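Local coordinates for protein esterase (uncultured bacterium pCosCE1, PDB 7ATL) that hydrolyses esters and, as a family VIII carboxylesterase with a beta-lactamase-like fold, promiscuously transfers acyl groups to acceptors other than water, at residues 71-76 against 278-283; 92-97 against 182-187; 272-277 against 358-363. One frame throughout, in Å; residues are numbered along the deposited sequence.

Contact 1 of 3, residues 71-76 against 278-283; sequences ITLAAM and VETLRT
Leu73 points from helix 67-80 at Thr280 and Leu281 of helix 271-283, a buried helix-to-helix contact inside the beta-lactamase-like fold. Leu73 CA and Leu281 CA are 7.9 Å apart, and side chains from both helices fill the interval. CB of Leu73 leaves the helix toward 278-283, and CG lies anti to the backbone N (chi1 177°), which carries the branch point outward; there the chain forks to two different neighbours in loose van der Waals contacts. CD1 meets Leu281 CD2 at 4.3 Å, methyl against methyl. CD2 reaches Thr280 CG2, also at 4.3 Å, and packs on Leu277 as well, roughly at right angles to that approach. Leu281 does not start out toward its partner; CD1 takes the extended position (chi2 -165°), and CD2, the other branch, is the one that faces Leu73. Thr280 offers its methyl to the leucine while its OG1 bonds back to the carbonyl of Gln276, a turn earlier, so the hydroxyl is satisfied within its own helix. Leu202 also touches both Leu73 and Thr280, and Met297 of helix 291-297 packs on Leu281. Elsewhere on 278-283, away from Leu73, Arg282 grips Glu279 side-on: NE bonds OE2, which is also hydrogen-bonded to Ser356 OG, and NH2 meets the syn lone pair of Glu279 OE1 at 2.9 Å.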
ATOM      1  N   ILE A  71      -0.883   7.951  -2.460  1.00 26.69           N
ATOM      2  CA  ILE A  71      -1.868   8.644  -3.340  1.00 26.39           C
ATOM      3  C   ILE A  71      -3.027   9.146  -2.472  1.00 27.54           C
ATOM      4  O   ILE A  71      -3.585  10.233  -2.802  1.00 28.27           O
ATOM      5  CB  ILE A  71      -2.320   7.763  -4.514  1.00 26.78           C
ATOM      6  CG1 ILE A  71      -1.129   7.257  -5.325  1.00 26.58           C
ATOM      7  CG2 ILE A  71      -3.307   8.512  -5.396  1.00 27.57           C
ATOM      8  CD1 ILE A  71      -0.320   8.345  -5.970  1.00 26.69           C
ATOM      9  N   THR A  72      -3.344   8.433  -1.388  1.00 25.60           N
ATOM     10  CA  THR A  72      -4.274   8.939  -0.347  1.00 25.91           C
ATOM     11  C   THR A  72      -3.732  10.275   0.188  1.00 26.39           C
ATOM     12  O   THR A  72      -4.520  11.237   0.280  1.00 26.46           O
ATOM     13  CB  THR A  72      -4.489   7.903   0.757  1.00 24.84           C
ATOM     14  OG1 THR A  72      -5.072   6.752   0.144  1.00 21.70           O
ATOM     15  CG2 THR A  72      -5.360   8.426   1.880  1.00 23.96           C
ATOM     16  N   LEU A  73      -2.429  10.362   0.481  1.00 26.92           N
ATOM     17  CA  LEU A  73      -1.795  11.633   0.937  1.00 26.12           C
ATOM     18  C   LEU A  73      -1.997  12.728  -0.114  1.00 25.87           C
ATOM     19  O   LEU A  73      -2.305  13.845   0.288  1.00 26.74           O
ATOM     20  CB  LEU A  73      -0.296  11.497   1.231  1.00 25.68           C
ATOM     21  CG  LEU A  73       0.358  12.825   1.632  1.00 25.47           C
ATOM     22  CD1 LEU A  73      -0.424  13.468   2.764  1.00 26.82           C
ATOM     23  CD2 LEU A  73       1.797  12.657   2.041  1.00 26.10           C
ATOM     24  N   ALA A  74      -1.786  12.446  -1.398  1.00 25.72           N
ATOM     25  CA  ALA A  74      -1.941  13.459  -2.467  1.00 25.49           C
ATOM     26  C   ALA A  74      -3.365  14.035  -2.408  1.00 25.18           C
ATOM     27  O   ALA A  74      -3.505  15.270  -2.417  1.00 26.36           O
ATOM     28  CB  ALA A  74      -1.617  12.849  -3.805  1.00 25.70           C
ATOM     29  N   ALA A  75      -4.374  13.169  -2.323  1.00 24.46           N
ATOM     30  CA  ALA A  75      -5.810  13.517  -2.227  1.00 24.96           C
ATOM     31  C   ALA A  75      -6.093  14.356  -0.975  1.00 25.39           C
ATOM     32  O   ALA A  75      -6.840  15.353  -1.084  1.00 23.58           O
ATOM     33  CB  ALA A  75      -6.642  12.257  -2.177  1.00 25.29           C
ATOM     34  N   MET A  76      -5.600  13.921   0.188  1.00 25.96           N
ATOM     35  CA  MET A  76      -5.896  14.611   1.462  1.00 26.76           C
ATOM     36  C   MET A  76      -5.311  16.026   1.424  1.00 26.99           C
ATOM     37  O   MET A  76      -5.943  16.975   1.968  1.00 28.47           O
ATOM     38  CB  MET A  76      -5.330  13.849   2.652  1.00 27.48           C
ATOM     39  CG  MET A  76      -6.078  12.573   2.954  1.00 29.49           C
ATOM     40  SD  MET A  76      -7.867  12.675   2.946  1.00 29.11           S
ATOM     41  CE  MET A  76      -8.122  13.947   4.180  1.00 29.35           C
ATOM     42  N   VAL A 278       5.054   7.957   6.439  1.00 26.82           N
ATOM     43  CA  VAL A 278       4.353   7.444   7.647  1.00 27.21           C
ATOM     44  C   VAL A 278       4.463   8.475   8.788  1.00 28.23           C
ATOM     45  O   VAL A 278       3.425   8.711   9.466  1.00 30.85           O
ATOM     46  CB  VAL A 278       4.872   6.054   8.042  1.00 26.78           C
ATOM     47  CG1 VAL A 278       4.253   5.566   9.340  1.00 27.05           C
ATOM     48  CG2 VAL A 278       4.645   5.034   6.932  1.00 27.56           C
ATOM     49  N   GLU A 279       5.633   9.086   9.004  1.00 27.11           N
ATOM     50  CA  GLU A 279       5.811  10.173  10.008  1.00 26.57           C
ATOM     51  C   GLU A 279       4.818  11.304   9.703  1.00 25.89           C
ATOM     52  O   GLU A 279       4.084  11.718  10.623  1.00 25.61           O
ATOM     53  CB  GLU A 279       7.253  10.687  10.025  1.00 27.98           C
ATOM     54  CG  GLU A 279       8.116   9.964  11.035  1.00 29.42           C
ATOM     55  CD  GLU A 279       7.641  10.176  12.458  1.00 29.61           C
ATOM     56  OE1 GLU A 279       7.749  11.346  12.929  1.00 30.59           O
ATOM     57  OE2 GLU A 279       7.122   9.193  13.062  1.00 28.19           O
ATOM     58  N   THR A 280       4.737  11.735   8.446  1.00 25.40           N
ATOM     59  CA  THR A 280       3.793  12.780   7.967  1.00 26.64           C
ATOM     60  C   THR A 280       2.341  12.417   8.322  1.00 29.19           C
ATOM     61  O   THR A 280       1.604  13.286   8.819  1.00 29.64           O
ATOM     62  CB  THR A 280       3.958  12.985   6.462  1.00 27.09           C
ATOM     63  OG1 THR A 280       5.329  13.303   6.220  1.00 25.88           O
ATOM     64  CG2 THR A 280       3.068  14.087   5.931  1.00 28.71           C
ATOM     65  N   LEU A 281       1.944  11.174   8.083  1.00 29.24           N
ATOM     66  CA  LEU A 281       0.595  10.673   8.417  1.00 29.94           C
ATOM     67  C   LEU A 281       0.418  10.668   9.934  1.00 30.08           C
ATOM     68  O   LEU A 281      -0.707  10.884  10.369  1.00 36.05           O
ATOM     69  CB  LEU A 281       0.412   9.268   7.822  1.00 30.20           C
ATOM     70  CG  LEU A 281       0.390   9.187   6.291  1.00 28.77           C
ATOM     71  CD1 LEU A 281      -0.163   7.850   5.841  1.00 28.92           C
ATOM     72  CD2 LEU A 281      -0.421  10.318   5.655  1.00 27.86           C
ATOM     73  N   ARG A 282       1.468  10.418  10.707  1.00 28.74           N
ATOM     74  CA  ARG A 282       1.340  10.276  12.182  1.00 30.52           C
ATOM     75  C   ARG A 282       1.043  11.633  12.854  1.00 31.15           C
ATOM     76  O   ARG A 282       0.283  11.623  13.837  1.00 34.86           O
ATOM     77  CB  ARG A 282       2.606   9.655  12.783  1.00 31.34           C
ATOM     78  CG  ARG A 282       2.548   9.508  14.295  1.00 31.67           C
ATOM     79  CD  ARG A 282       3.748   8.778  14.871  1.00 33.09           C
ATOM     80  NE  ARG A 282       4.935   9.619  14.838  1.00 33.53           N
ATOM     81  CZ  ARG A 282       5.227  10.587  15.699  1.00 31.20           C
ATOM     82  NH1 ARG A 282       4.417  10.875  16.713  1.00 29.42           N
ATOM     83  NH2 ARG A 282       6.344  11.274  15.515  1.00 31.91           N
ATOM     84  N   THR A 283       1.641  12.748  12.402  1.00 28.60           N
ATOM     85  CA  THR A 283       1.658  14.050  13.136  1.00 28.68           C
ATOM     86  C   THR A 283       1.232  15.242  12.260  1.00 29.28           C
ATOM     87  O   THR A 283       0.940  16.296  12.832  1.00 31.99           O
ATOM     88  CB  THR A 283       3.060  14.356  13.687  1.00 27.88           C
ATOM     89  OG1 THR A 283       3.884  14.640  12.554  1.00 28.03           O
ATOM     90  CG2 THR A 283       3.665  13.238  14.510  1.00 26.48           C
TER

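Contact 2 of 3, residues 92-97 against 182-187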
ATOM      1  N   ARG A  92     -18.482  13.469 -11.026  1.00 26.40           N
ATOM      2  CA  ARG A  92     -18.184  14.925 -11.154  1.00 28.92           C
ATOM      3  C   ARG A  92     -16.815  15.140 -11.821  1.00 27.71           C
ATOM      4  O   ARG A  92     -16.662  16.105 -12.591  1.00 23.48           O
ATOM      5  CB  ARG A  92     -18.196  15.581  -9.770  1.00 29.41           C
ATOM      6  CG  ARG A  92     -17.824  17.054  -9.758  1.00 28.95           C
ATOM      7  CD  ARG A  92     -18.118  17.613  -8.381  1.00 30.11           C
ATOM      8  NE  ARG A  92     -17.725  19.003  -8.202  1.00 28.98           N
ATOM      9  CZ  ARG A  92     -18.024  19.727  -7.129  1.00 26.86           C
ATOM     10  NH1 ARG A  92     -18.702  19.182  -6.134  1.00 26.99           N
ATOM     11  NH2 ARG A  92     -17.642  20.987  -7.056  1.00 25.04           N
ATOM     12  N   TRP A  93     -15.861  14.266 -11.518  1.00 25.98           N
ATOM     13  CA  TRP A  93     -14.459  14.369 -11.991  1.00 27.05           C
ATOM     14  C   TRP A  93     -14.214  13.453 -13.205  1.00 27.22           C
ATOM     15  O   TRP A  93     -13.442  13.845 -14.100  1.00 24.65           O
ATOM     16  CB  TRP A  93     -13.529  14.066 -10.806  1.00 26.86           C
ATOM     17  CG  TRP A  93     -13.607  15.125  -9.756  1.00 26.07           C
ATOM     18  CD1 TRP A  93     -14.241  15.068  -8.549  1.00 26.49           C
ATOM     19  CD2 TRP A  93     -13.092  16.456  -9.879  1.00 25.43           C
ATOM     20  NE1 TRP A  93     -14.123  16.266  -7.895  1.00 25.65           N
ATOM     21  CE2 TRP A  93     -13.414  17.134  -8.690  1.00 26.70           C
ATOM     22  CE3 TRP A  93     -12.369  17.130 -10.863  1.00 26.38           C
ATOM     23  CZ2 TRP A  93     -13.023  18.456  -8.472  1.00 27.70           C
ATOM     24  CZ3 TRP A  93     -11.993  18.437 -10.648  1.00 26.74           C
ATOM     25  CH2 TRP A  93     -12.310  19.090  -9.462  1.00 25.94           C
ATOM     26  N   LEU A  94     -14.839  12.267 -13.237  1.00 29.21           N
ATOM     27  CA  LEU A  94     -14.780  11.323 -14.393  1.00 27.90           C
ATOM     28  C   LEU A  94     -16.202  11.082 -14.905  1.00 26.21           C
ATOM     29  O   LEU A  94     -16.839  10.125 -14.500  1.00 24.51           O
ATOM     30  CB  LEU A  94     -14.087  10.033 -13.924  1.00 26.30           C
ATOM     31  CG  LEU A  94     -12.759  10.241 -13.199  1.00 26.09           C
ATOM     32  CD1 LEU A  94     -12.225   8.936 -12.619  1.00 26.91           C
ATOM     33  CD2 LEU A  94     -11.741  10.871 -14.125  1.00 24.66           C
ATOM     34  N   PRO A  95     -16.764  11.936 -15.798  1.00 27.59           N
ATOM     35  CA  PRO A  95     -18.197  11.867 -16.124  1.00 25.40           C
ATOM     36  C   PRO A  95     -18.673  10.496 -16.629  1.00 25.40           C
ATOM     37  O   PRO A  95     -19.815  10.191 -16.466  1.00 26.67           O
ATOM     38  CB  PRO A  95     -18.412  12.959 -17.190  1.00 26.92           C
ATOM     39  CG  PRO A  95     -17.167  13.867 -17.136  1.00 26.94           C
ATOM     40  CD  PRO A  95     -16.065  13.037 -16.497  1.00 27.62           C
ATOM     41  N   TRP A  96     -17.772   9.698 -17.197  1.00 25.95           N
ATOM     42  CA  TRP A  96     -18.021   8.339 -17.752  1.00 25.07           C
ATOM     43  C   TRP A  96     -17.924   7.234 -16.675  1.00 26.03           C
ATOM     44  O   TRP A  96     -18.350   6.092 -16.956  1.00 24.79           O
ATOM     45  CB  TRP A  96     -17.032   8.095 -18.895  1.00 25.47           C
ATOM     46  CG  TRP A  96     -15.622   8.493 -18.572  1.00 26.11           C
ATOM     47  CD1 TRP A  96     -15.008   9.663 -18.909  1.00 24.85           C
ATOM     48  CD2 TRP A  96     -14.655   7.732 -17.820  1.00 25.62           C
ATOM     49  NE1 TRP A  96     -13.731   9.681 -18.424  1.00 24.97           N
ATOM     50  CE2 TRP A  96     -13.481   8.514 -17.759  1.00 24.90           C
ATOM     51  CE3 TRP A  96     -14.672   6.486 -17.177  1.00 26.41           C
ATOM     52  CZ2 TRP A  96     -12.328   8.081 -17.108  1.00 25.81           C
ATOM     53  CZ3 TRP A  96     -13.532   6.055 -16.528  1.00 27.88           C
ATOM     54  CH2 TRP A  96     -12.374   6.842 -16.502  1.00 27.05           C
ATOM     55  N   PHE A  97     -17.369   7.507 -15.490  1.00 25.49           N
ATOM     56  CA  PHE A  97     -17.309   6.508 -14.394  1.00 24.47           C
ATOM     57  C   PHE A  97     -18.628   6.520 -13.619  1.00 24.65           C
ATOM     58  O   PHE A  97     -18.735   7.134 -12.521  1.00 23.02           O
ATOM     59  CB  PHE A  97     -16.110   6.746 -13.477  1.00 25.13           C
ATOM     60  CG  PHE A  97     -15.756   5.528 -12.661  1.00 23.38           C
ATOM     61  CD1 PHE A  97     -14.954   4.531 -13.197  1.00 22.81           C
ATOM     62  CD2 PHE A  97     -16.274   5.349 -11.396  1.00 22.97           C
ATOM     63  CE1 PHE A  97     -14.673   3.379 -12.484  1.00 22.08           C
ATOM     64  CE2 PHE A  97     -15.987   4.203 -10.682  1.00 23.30           C
ATOM     65  CZ  PHE A  97     -15.175   3.232 -11.221  1.00 23.42           C
ATOM     66  N   LEU A 182      -7.574  12.587  -9.215  1.00 25.22           N
ATOM     67  CA  LEU A 182      -6.503  13.561  -8.888  1.00 27.16           C
ATOM     68  C   LEU A 182      -5.953  14.223 -10.166  1.00 27.97           C
ATOM     69  O   LEU A 182      -5.682  15.451 -10.135  1.00 31.01           O
ATOM     70  CB  LEU A 182      -5.419  12.809  -8.114  1.00 28.80           C
ATOM     71  CG  LEU A 182      -5.467  12.935  -6.599  1.00 28.48           C
ATOM     72  CD1 LEU A 182      -6.876  12.819  -6.054  1.00 28.09           C
ATOM     73  CD2 LEU A 182      -4.549  11.926  -5.957  1.00 28.76           C
ATOM     74  N   GLU A 183      -5.800  13.468 -11.262  1.00 29.42           N
ATOM     75  CA  GLU A 183      -5.390  14.010 -12.595  1.00 28.34           C
ATOM     76  C   GLU A 183      -6.361  15.117 -13.025  1.00 26.36           C
ATOM     77  O   GLU A 183      -5.907  16.181 -13.469  1.00 26.76           O
ATOM     78  CB  GLU A 183      -5.371  12.936 -13.686  1.00 29.00           C
ATOM     79  CG  GLU A 183      -4.285  11.899 -13.511  1.00 30.86           C
ATOM     80  CD  GLU A 183      -4.209  10.865 -14.624  1.00 33.00           C
ATOM     81  OE1 GLU A 183      -5.288  10.546 -15.224  1.00 28.96           O
ATOM     82  OE2 GLU A 183      -3.061  10.368 -14.886  1.00 31.93           O
ATOM     83  N   GLN A 184      -7.659  14.887 -12.905  1.00 24.16           N
ATOM     84  CA  GLN A 184      -8.658  15.889 -13.337  1.00 25.15           C
ATOM     85  C   GLN A 184      -8.592  17.113 -12.424  1.00 26.37           C
ATOM     86  O   GLN A 184      -8.704  18.228 -12.950  1.00 28.71           O
ATOM     87  CB  GLN A 184     -10.054  15.280 -13.361  1.00 25.26           C
ATOM     88  CG  GLN A 184     -10.188  14.129 -14.341  1.00 24.50           C
ATOM     89  CD  GLN A 184      -9.696  14.483 -15.720  1.00 24.09           C
ATOM     90  OE1 GLN A 184      -8.928  13.754 -16.325  1.00 25.78           O
ATOM     91  NE2 GLN A 184     -10.102  15.630 -16.211  1.00 23.06           N
ATOM     92  N   VAL A 185      -8.384  16.932 -11.121  1.00 26.69           N
ATOM     93  CA  VAL A 185      -8.312  18.078 -10.160  1.00 27.01           C
ATOM     94  C   VAL A 185      -7.104  18.969 -10.509  1.00 27.94           C
ATOM     95  O   VAL A 185      -7.288  20.205 -10.569  1.00 26.70           O
ATOM     96  CB  VAL A 185      -8.250  17.605  -8.695  1.00 26.31           C
ATOM     97  CG1 VAL A 185      -8.031  18.769  -7.741  1.00 25.21           C
ATOM     98  CG2 VAL A 185      -9.470  16.787  -8.293  1.00 25.43           C
ATOM     99  N   ALA A 186      -5.926  18.376 -10.760  1.00 30.27           N
ATOM    100  CA  ALA A 186      -4.651  19.118 -10.965  1.00 30.89           C
ATOM    101  C   ALA A 186      -4.397  19.461 -12.440  1.00 30.91           C
ATOM    102  O   ALA A 186      -3.578  20.328 -12.670  1.00 31.06           O
ATOM    103  CB  ALA A 186      -3.495  18.336 -10.407  1.00 31.29           C
ATOM    104  N   GLY A 187      -5.062  18.804 -13.393  1.00 34.96           N
ATOM    105  CA  GLY A 187      -4.905  19.036 -14.843  1.00 33.61           C
ATOM    106  C   GLY A 187      -3.581  18.489 -15.356  1.00 35.76           C
ATOM    107  O   GLY A 187      -3.017  19.071 -16.293  1.00 35.93           O
TER
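Trp93 packs on Gln184 and Val185 in the last turn of helix 174-186, and Leu94 on Gln184, joining that helix to the loop between helices 67-80 and 111-116 on the side of the beta-lactamase-like fold away from the central sheet. The aromatic part of the contact is a CH-pi interaction. Val185 CG2 sits 3.6 Å from the centroid of the six-membered ring of Trp93, only 4° off its normal, and is roughly equidistant from all six ring carbons. The valine methyl gets there by lying anti to its own carbonyl carbon. The backbone of the helix follows it in, with Val185 CA 3.7 Å from Trp93 CZ3. Across the other face of the indole lies Arg92 CG.

Purely dispersive contacts centre on Gln184. Its CB approaches Trp93 CE3 obliquely at 3.9 Å, while CG touches Leu94 CD2 at 3.6 Å. A bend at chi2 (-51°) turns the amide aside from the line of the aliphatic stem, and its plane makes 46° with the indole.

Polar atoms enter in two ways. Trp93 O rests close against Gln184 CG, 3.3 Å away, and the indole NE1 bonds Asp88 OD2, earlier in the same loop. The chemistry thus divides the tryptophan's work: its nitrogen is anchored to Asp88, which should help fix the ring's rotation, while its carbon face supplies a flat apolar seat for Val185.

Contact 3 of 3, residues 272-277 against 358-363; sequences DDVLQL and VALTNT
Helix 271-283 packs here on one face of the antiparallel beta-sheet of the beta-lactamase-like fold, with Val274 and Leu275 laid over Val358 and Leu360 of strand 355-361. The axes of helix 272-277 and strand 358-361 pass 8.9 Å apart and run roughly antiparallel, at 148°. Val358 and Leu360, two apart in the strand, both point at the helix, as expected of residues on the same face of a sheet.

Val358 carries most of the contact. Its CG2 meets Val274 CG1 at 3.6 Å, and its CG1 lies 3.9 Å from the same methyl, so that one branch of Val274 is seated against the fork of the strand valine. Val274 CG1 owes this place to a first torsion of 174°, anti to the backbone N. The two valines meet at a slant, methyl to methyl. Val358 CG2 also comes up to the helix backbone, 3.8 Å from Leu275 N, and brushes Leu275 CB at 4.2 Å. The other branch of Val274, CG2, points along the strand and makes a looser approach to Leu360 CD1 at 4.4 Å.

Around this apolar layer, Tyr70 of helix 67-80 packs on Val274, and Leu31 of the adjoining strand 27-34 on Leu275. Charged neighbours on the helix are tied elsewhere: Asp272 forms a salt bridge with Arg57, while the carboxylate of Asp273 accepts the backbone N-H groups of Arg205 and Asn206.

Past its last apolar residue the strand turns, and Thr361 OG1 forms an ST turn by accepting Thr363 N at 3.0 Å. The hydroxyl of Thr363 then donates to Asn362 OD1, tilted 23° from the carbonyl plane of that amide.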
ATOM      1  N   ASP A 272      13.235   4.756   3.270  1.00 30.65           N
ATOM      2  CA  ASP A 272      13.342   6.102   3.901  1.00 29.98           C
ATOM      3  C   ASP A 272      12.260   7.029   3.364  1.00 28.76           C
ATOM      4  O   ASP A 272      11.815   7.898   4.146  1.00 32.56           O
ATOM      5  CB  ASP A 272      14.715   6.750   3.714  1.00 30.74           C
ATOM      6  CG  ASP A 272      15.707   6.138   4.679  1.00 33.25           C
ATOM      7  OD1 ASP A 272      15.656   6.518   5.834  1.00 33.02           O
ATOM      8  OD2 ASP A 272      16.438   5.199   4.286  1.00 38.96           O
ATOM      9  N   ASP A 273      11.888   6.899   2.088  1.00 28.03           N
ATOM     10  CA  ASP A 273      10.797   7.718   1.502  1.00 27.74           C
ATOM     11  C   ASP A 273       9.505   7.268   2.189  1.00 25.88           C
ATOM     12  O   ASP A 273       8.753   8.116   2.614  1.00 26.09           O
ATOM     13  CB  ASP A 273      10.770   7.679  -0.032  1.00 31.59           C
ATOM     14  CG  ASP A 273      11.803   8.541  -0.768  1.00 31.84           C
ATOM     15  OD1 ASP A 273      12.418   9.445  -0.156  1.00 31.77           O
ATOM     16  OD2 ASP A 273      11.979   8.305  -1.970  1.00 34.16           O
ATOM     17  N   VAL A 274       9.311   5.977   2.419  1.00 26.26           N
ATOM     18  CA  VAL A 274       8.071   5.463   3.075  1.00 25.81           C
ATOM     19  C   VAL A 274       8.016   5.967   4.522  1.00 27.48           C
ATOM     20  O   VAL A 274       6.908   6.267   5.004  1.00 26.94           O
ATOM     21  CB  VAL A 274       8.004   3.926   2.990  1.00 25.19           C
ATOM     22  CG1 VAL A 274       6.834   3.336   3.773  1.00 24.77           C
ATOM     23  CG2 VAL A 274       7.970   3.463   1.541  1.00 25.21           C
ATOM     24  N   LEU A 275       9.159   6.059   5.198  1.00 28.83           N
ATOM     25  CA  LEU A 275       9.204   6.491   6.614  1.00 29.75           C
ATOM     26  C   LEU A 275       8.807   7.964   6.694  1.00 29.80           C
ATOM     27  O   LEU A 275       8.102   8.316   7.654  1.00 27.60           O
ATOM     28  CB  LEU A 275      10.598   6.269   7.197  1.00 33.37           C
ATOM     29  CG  LEU A 275      10.734   6.700   8.658  1.00 35.29           C
ATOM     30  CD1 LEU A 275       9.664   6.055   9.525  1.00 35.64           C
ATOM     31  CD2 LEU A 275      12.104   6.352   9.197  1.00 37.01           C
ATOM     32  N   GLN A 276       9.252   8.784   5.730  1.00 31.72           N
ATOM     33  CA  GLN A 276       8.851  10.211   5.593  1.00 31.75           C
ATOM     34  C   GLN A 276       7.330  10.246   5.494  1.00 31.90           C
ATOM     35  O   GLN A 276       6.702  11.033   6.220  1.00 33.46           O
ATOM     36  CB  GLN A 276       9.428  10.869   4.335  1.00 38.09           C
ATOM     37  CG  GLN A 276      10.854  11.390   4.472  1.00 42.04           C
ATOM     38  CD  GLN A 276      10.952  12.245   5.713  1.00 47.03           C
ATOM     39  OE1 GLN A 276      10.265  13.269   5.860  1.00 44.60           O
ATOM     40  NE2 GLN A 276      11.763  11.784   6.651  1.00 45.39           N
ATOM     41  N   LEU A 277       6.766   9.412   4.618  1.00 28.00           N
ATOM     42  CA  LEU A 277       5.300   9.338   4.407  1.00 27.64           C
ATOM     43  C   LEU A 277       4.589   8.982   5.730  1.00 28.17           C
ATOM     44  O   LEU A 277       3.582   9.630   6.071  1.00 27.73           O
ATOM     45  CB  LEU A 277       5.018   8.295   3.324  1.00 26.72           C
ATOM     46  CG  LEU A 277       3.569   7.824   3.255  1.00 26.42           C
ATOM     47  CD1 LEU A 277       2.671   9.002   2.879  1.00 27.37           C
ATOM     48  CD2 LEU A 277       3.411   6.663   2.276  1.00 26.17           C
ATOM     49  N   VAL A 358       8.694   0.770   9.295  1.00 28.52           N
ATOM     50  CA  VAL A 358       8.663   0.397   7.852  1.00 28.52           C
ATOM     51  C   VAL A 358       9.455  -0.905   7.695  1.00 27.21           C
ATOM     52  O   VAL A 358      10.628  -0.959   8.114  1.00 28.76           O
ATOM     53  CB  VAL A 358       9.235   1.519   6.969  1.00 27.16           C
ATOM     54  CG1 VAL A 358       9.466   1.021   5.551  1.00 27.56           C
ATOM     55  CG2 VAL A 358       8.344   2.745   6.967  1.00 26.86           C
ATOM     56  N   ALA A 359       8.835  -1.922   7.121  1.00 26.10           N
ATOM     57  CA  ALA A 359       9.439  -3.255   6.935  1.00 25.73           C
ATOM     58  C   ALA A 359       9.233  -3.688   5.484  1.00 26.28           C
ATOM     59  O   ALA A 359       8.216  -4.347   5.194  1.00 24.81           O
ATOM     60  CB  ALA A 359       8.797  -4.202   7.904  1.00 25.71           C
ATOM     61  N   LEU A 360      10.132  -3.263   4.598  1.00 27.54           N
ATOM     62  CA  LEU A 360      10.101  -3.624   3.154  1.00 28.10           C
ATOM     63  C   LEU A 360      10.873  -4.922   2.970  1.00 28.01           C
ATOM     64  O   LEU A 360      11.977  -5.008   3.506  1.00 29.84           O
ATOM     65  CB  LEU A 360      10.724  -2.488   2.334  1.00 27.55           C
ATOM     66  CG  LEU A 360      10.016  -1.134   2.450  1.00 27.20           C
ATOM     67  CD1 LEU A 360      10.494  -0.184   1.361  1.00 27.73           C
ATOM     68  CD2 LEU A 360       8.500  -1.264   2.391  1.00 25.63           C
ATOM     69  N   THR A 361      10.301  -5.905   2.286  1.00 30.70           N
ATOM     70  CA  THR A 361      11.021  -7.150   1.893  1.00 32.02           C
ATOM     71  C   THR A 361      10.823  -7.404   0.402  1.00 32.66           C
ATOM     72  O   THR A 361       9.996  -6.757  -0.230  1.00 37.06           O
ATOM     73  CB  THR A 361      10.634  -8.401   2.707  1.00 30.26           C
ATOM     74  OG1 THR A 361       9.593  -9.128   2.058  1.00 25.17           O
ATOM     75  CG2 THR A 361      10.228  -8.100   4.134  1.00 30.35           C
ATOM     76  N   ASN A 362      11.596  -8.334  -0.123  1.00 33.19           N
ATOM     77  CA  ASN A 362      11.566  -8.710  -1.546  1.00 32.94           C
ATOM     78  C   ASN A 362      10.967 -10.107  -1.601  1.00 30.23           C
ATOM     79  O   ASN A 362      11.211 -10.791  -2.578  1.00 33.54           O
ATOM     80  CB  ASN A 362      12.968  -8.638  -2.143  1.00 35.15           C
ATOM     81  CG  ASN A 362      13.920  -9.633  -1.508  1.00 35.99           C
ATOM     82  OD1 ASN A 362      13.528 -10.422  -0.646  1.00 34.74           O
ATOM     83  ND2 ASN A 362      15.164  -9.629  -1.953  1.00 39.64           N
ATOM     84  N   THR A 363      10.209 -10.495  -0.581  1.00 28.58           N
ATOM     85  CA  THR A 363       9.656 -11.862  -0.438  1.00 29.06           C
ATOM     86  C   THR A 363       8.139 -11.807  -0.202  1.00 29.31           C
ATOM     87  O   THR A 363       7.707 -11.493   0.913  1.00 31.42           O
ATOM     88  CB  THR A 363      10.422 -12.587   0.670  1.00 29.59           C
ATOM     89  OG1 THR A 363      11.797 -12.561   0.278  1.00 28.85           O
ATOM     90  CG2 THR A 363       9.943 -14.009   0.881  1.00 31.88           C
TER

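Overall arrangement
Helix 271-283 joins contacts 1 and 3, whose centres lie 14 Å apart: its earlier turns reach both strand 355-361 of the central sheet and helix 67-80, while 278-283 meets Leu73 of the latter. Helix 67-80, whose start carries an SxxK pattern consistent with the nucleophilic serine of this family, also touches contact 2 through Leu182, whose CD2 packs on Ile71 CG2 at 3.7 Å. Contact 2 is about 21 Å from contact 1, centre to centre, and 30 Å from contact 3, across the chain's centre. Along the sequence contact 2 nests inside contact 1, whereas contacts 1 and 3 interlock. Together they connect sheet, helices 271-283, 67-80 and 174-186, and the loop at 92-97.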